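Local coordinates for protein peroxide stress regulator PerR, FUR family (Streptococcus pyogenes, PDB 4I7H) that probably senses peroxide stress through its bound metal and regulates gene transcription accordingly, as a dimeric repressor of the FUR family, at residues Q98-V103 with A111-V116. Residues are numbered along the deposited sequence; the frame is centred on the assembly and turned at random.
With NI (nickel (II) ion), chain F.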
ATOM      1  N   GLN B  98     -11.147   0.084  -1.560  1.00 33.94           N
ATOM      2  CA  GLN B  98     -11.740   0.754  -0.417  1.00 31.47           C
ATOM      3  C   GLN B  98     -11.527   2.257  -0.600  1.00 31.17           C
ATOM      4  O   GLN B  98     -10.955   2.693  -1.606  1.00 30.89           O
ATOM      5  CB  GLN B  98     -11.104   0.267   0.899  1.00 32.58           C
ATOM      6  CG  GLN B  98      -9.612   0.636   1.047  1.00 32.62           C
ATOM      7  CD  GLN B  98      -9.057   0.397   2.464  1.00 38.50           C
ATOM      8  OE1 GLN B  98      -9.805   0.169   3.417  1.00 35.47           O
ATOM      9  NE2 GLN B  98      -7.734   0.478   2.599  1.00 38.66           N
ATOM     10  N   HIS B  99     -11.986   3.043   0.367  1.00 30.54           N
ATOM     11  CA  HIS B  99     -11.835   4.497   0.309  1.00 31.36           C
ATOM     12  C   HIS B  99     -11.262   4.988   1.608  1.00 28.29           C
ATOM     13  O   HIS B  99     -11.768   4.640   2.676  1.00 29.50           O
ATOM     14  CB  HIS B  99     -13.181   5.164   0.033  1.00 33.51           C
ATOM     15  CG  HIS B  99     -13.684   4.897  -1.343  1.00 31.43           C
ATOM     16  ND1 HIS B  99     -13.312   5.676  -2.418  1.00 34.23           N
ATOM     17  CD2 HIS B  99     -14.463   3.905  -1.842  1.00 28.54           C
ATOM     18  CE1 HIS B  99     -13.877   5.207  -3.514  1.00 36.78           C
ATOM     19  NE2 HIS B  99     -14.562   4.130  -3.195  1.00 31.65           N
ATOM     20  N   VAL B 100     -10.189   5.771   1.510  1.00 27.48           N
ATOM     21  CA  VAL B 100      -9.496   6.241   2.703  1.00 29.04           C
ATOM     22  C   VAL B 100      -9.306   7.761   2.722  1.00 29.60           C
ATOM     23  O   VAL B 100      -9.312   8.419   1.665  1.00 30.08           O
ATOM     24  CB  VAL B 100      -8.177   5.433   2.969  1.00 37.14           C
ATOM     25  CG1 VAL B 100      -7.917   4.413   1.885  1.00 36.19           C
ATOM     26  CG2 VAL B 100      -6.961   6.339   3.190  1.00 31.56           C
ATOM     27  N   ASN B 101      -9.173   8.313   3.922  1.00 30.79           N
ATOM     28  CA  ASN B 101      -9.048   9.762   4.084  1.00 32.16           C
ATOM     29  C   ASN B 101      -7.618  10.279   3.998  1.00 32.21           C
ATOM     30  O   ASN B 101      -6.682   9.561   4.361  1.00 28.29           O
ATOM     31  CB  ASN B 101      -9.680  10.174   5.418  1.00 32.04           C
ATOM     32  CG  ASN B 101     -11.194  10.103   5.379  1.00 30.89           C
ATOM     33  OD1 ASN B 101     -11.808  10.467   4.372  1.00 31.57           O
ATOM     34  ND2 ASN B 101     -11.803   9.643   6.463  1.00 32.91           N
ATOM     35  N   VAL B 102      -7.454  11.506   3.487  1.00 29.38           N
ATOM     36  CA  VAL B 102      -6.216  12.276   3.693  1.00 30.45           C
ATOM     37  C   VAL B 102      -6.589  13.546   4.456  1.00 32.59           C
ATOM     38  O   VAL B 102      -7.579  14.199   4.116  1.00 30.61           O
ATOM     39  CB  VAL B 102      -5.577  12.801   2.398  1.00 34.69           C
ATOM     40  CG1 VAL B 102      -4.055  12.965   2.574  1.00 33.42           C
ATOM     41  CG2 VAL B 102      -5.924  11.951   1.219  1.00 40.31           C
ATOM     42  N   VAL B 103      -5.797  13.904   5.461  1.00 29.87           N
ATOM     43  CA  VAL B 103      -6.065  15.100   6.229  1.00 33.23           C
ATOM     44  C   VAL B 103      -4.976  16.144   5.958  1.00 33.98           C
ATOM     45  O   VAL B 103      -3.782  15.804   5.900  1.00 32.41           O
ATOM     46  CB  VAL B 103      -6.130  14.787   7.729  1.00 35.31           C
ATOM     47  CG1 VAL B 103      -6.552  16.045   8.526  1.00 32.77           C
ATOM     48  CG2 VAL B 103      -7.113  13.627   7.980  1.00 32.88           C
ATOM     49  N   ALA B 111     -10.127  14.933   2.634  1.00 33.95           N
ATOM     50  CA  ALA B 111     -10.538  14.453   1.318  1.00 34.33           C
ATOM     51  C   ALA B 111     -10.399  12.940   1.329  1.00 32.61           C
ATOM     52  O   ALA B 111      -9.652  12.385   2.143  1.00 32.96           O
ATOM     53  CB  ALA B 111      -9.660  15.042   0.240  1.00 33.61           C
ATOM     54  N   ASP B 112     -11.102  12.268   0.433  1.00 33.22           N
ATOM     55  CA  ASP B 112     -10.982  10.824   0.360  1.00 32.53           C
ATOM     56  C   ASP B 112     -10.484  10.376  -1.006  1.00 34.47           C
ATOM     57  O   ASP B 112     -10.577  11.101  -2.010  1.00 34.71           O
ATOM     58  CB  ASP B 112     -12.302  10.134   0.705  1.00 35.94           C
ATOM     59  CG  ASP B 112     -13.433  10.566  -0.202  1.00 37.55           C
ATOM     60  OD1 ASP B 112     -14.102  11.567   0.128  1.00 43.14           O
ATOM     61  OD2 ASP B 112     -13.648   9.912  -1.247  1.00 37.56           O
ATOM     62  N   PHE B 113      -9.917   9.180  -1.030  1.00 30.75           N
ATOM     63  CA  PHE B 113      -9.410   8.626  -2.264  1.00 29.34           C
ATOM     64  C   PHE B 113      -9.599   7.111  -2.272  1.00 30.00           C
ATOM     65  O   PHE B 113      -9.790   6.468  -1.227  1.00 30.04           O
ATOM     66  CB  PHE B 113      -7.948   9.025  -2.489  1.00 31.42           C
ATOM     67  CG  PHE B 113      -6.987   8.413  -1.503  1.00 31.76           C
ATOM     68  CD1 PHE B 113      -6.296   7.243  -1.822  1.00 32.28           C
ATOM     69  CD2 PHE B 113      -6.769   9.001  -0.262  1.00 33.35           C
ATOM     70  CE1 PHE B 113      -5.409   6.672  -0.919  1.00 29.74           C
ATOM     71  CE2 PHE B 113      -5.880   8.422   0.656  1.00 30.68           C
ATOM     72  CZ  PHE B 113      -5.203   7.263   0.314  1.00 29.31           C
ATOM     73  N   MET B 114      -9.578   6.565  -3.476  1.00 30.14           N
ATOM     74  CA  MET B 114      -9.846   5.166  -3.704  1.00 32.26           C
ATOM     75  C   MET B 114      -8.531   4.379  -3.628  1.00 33.13           C
ATOM     76  O   MET B 114      -7.534   4.746  -4.267  1.00 33.79           O
ATOM     77  CB  MET B 114     -10.470   5.052  -5.087  1.00 30.52           C
ATOM     78  CG  MET B 114     -11.081   3.750  -5.421  1.00 40.36           C
ATOM     79  SD  MET B 114     -11.645   3.895  -7.129  1.00 45.84           S
ATOM     80  CE  MET B 114     -11.605   2.170  -7.579  1.00 43.23           C
ATOM     81  N   ASP B 115      -8.518   3.317  -2.836  1.00 31.13           N
ATOM     82  CA  ASP B 115      -7.284   2.572  -2.587  1.00 33.79           C
ATOM     83  C   ASP B 115      -7.444   1.100  -2.930  1.00 36.05           C
ATOM     84  O   ASP B 115      -8.486   0.511  -2.658  1.00 32.74           O
ATOM     85  CB  ASP B 115      -6.897   2.663  -1.120  1.00 30.80           C
ATOM     86  CG  ASP B 115      -5.877   1.589  -0.719  1.00 36.68           C
ATOM     87  OD1 ASP B 115      -4.679   1.708  -1.111  1.00 33.48           O
ATOM     88  OD2 ASP B 115      -6.276   0.622  -0.032  1.00 35.35           O
ATOM     89  N   VAL B 116      -6.403   0.520  -3.519  1.00 35.18           N
ATOM     90  CA  VAL B 116      -6.377  -0.903  -3.819  1.00 39.85           C
ATOM     91  C   VAL B 116      -5.123  -1.562  -3.248  1.00 42.93           C
ATOM     92  O   VAL B 116      -4.958  -2.774  -3.369  1.00 46.77           O
ATOM     93  CB  VAL B 116      -6.428  -1.171  -5.348  1.00 41.97           C
ATOM     94  CG1 VAL B 116      -7.801  -0.803  -5.912  1.00 42.35           C
ATOM     95  CG2 VAL B 116      -5.335  -0.394  -6.059  1.00 38.44           C
TER
HETATM   96 NI    NI F 202     -16.181   2.628  -4.073  1.00 35.47          NI
HETATM   97  O   HOH W   1     -12.390   8.126  -2.863  1.00 31.43           O
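Strands 98-104 and 110-115 form an antiparallel beta hairpin, tied between 98-103 and 111-116 by six backbone hydrogen bonds at the pairs Gln98-Asp115, Val100-Phe113 and Val102-Ala111. The shortest is Val102 N to Ala111 O, 2.7 Å. At the end of the hairpin away from its turn, Gln98 and Asp115 add a side-chain bond. Their side chains run side by side, and Gln98 NE2 donates to Asp115 OD2 over 3.0 Å. The acceptor lies near the amide plane of Gln98, but OD2 is met from above its carboxylate plane. Asp115 OD1 also accepts from Asp117 N, and OD2 from Val118 N, the first residue of helix 118-129. On the same face of the sheet, the Phe113 ring lies against two valines. Chi1 of 68° sets CG between its backbone N and carbonyl carbon and turns the ring toward strand 98-104. Val100 CG2 sits 3.5 Å from CE2 of Phe113, and Val102 CG2 is 3.4 Å from Phe113 CD2. Packing from the second subunit reaches this face, with its Tyr131 on Val102 and its Ile121 on Asp115. The other face, with His99, Asn101, Asp112 and Met114, borders the metal site of this FUR-family regulator. His99 NE2 binds the nickel ion at 2.4 Å; His4, Asn15, His19 and His97 supply the other ligands. The other ring nitrogen, His99 ND1, donates to a water 2.7 Å away, in the ring plane. That water donates to Asp112 OD2, which also bonds Ser5 OG, so the second strand reaches a metal ligand through a second-shell bridge. Met114 CG lies obliquely against the same imidazole, 3.7 Å from His99 CE1.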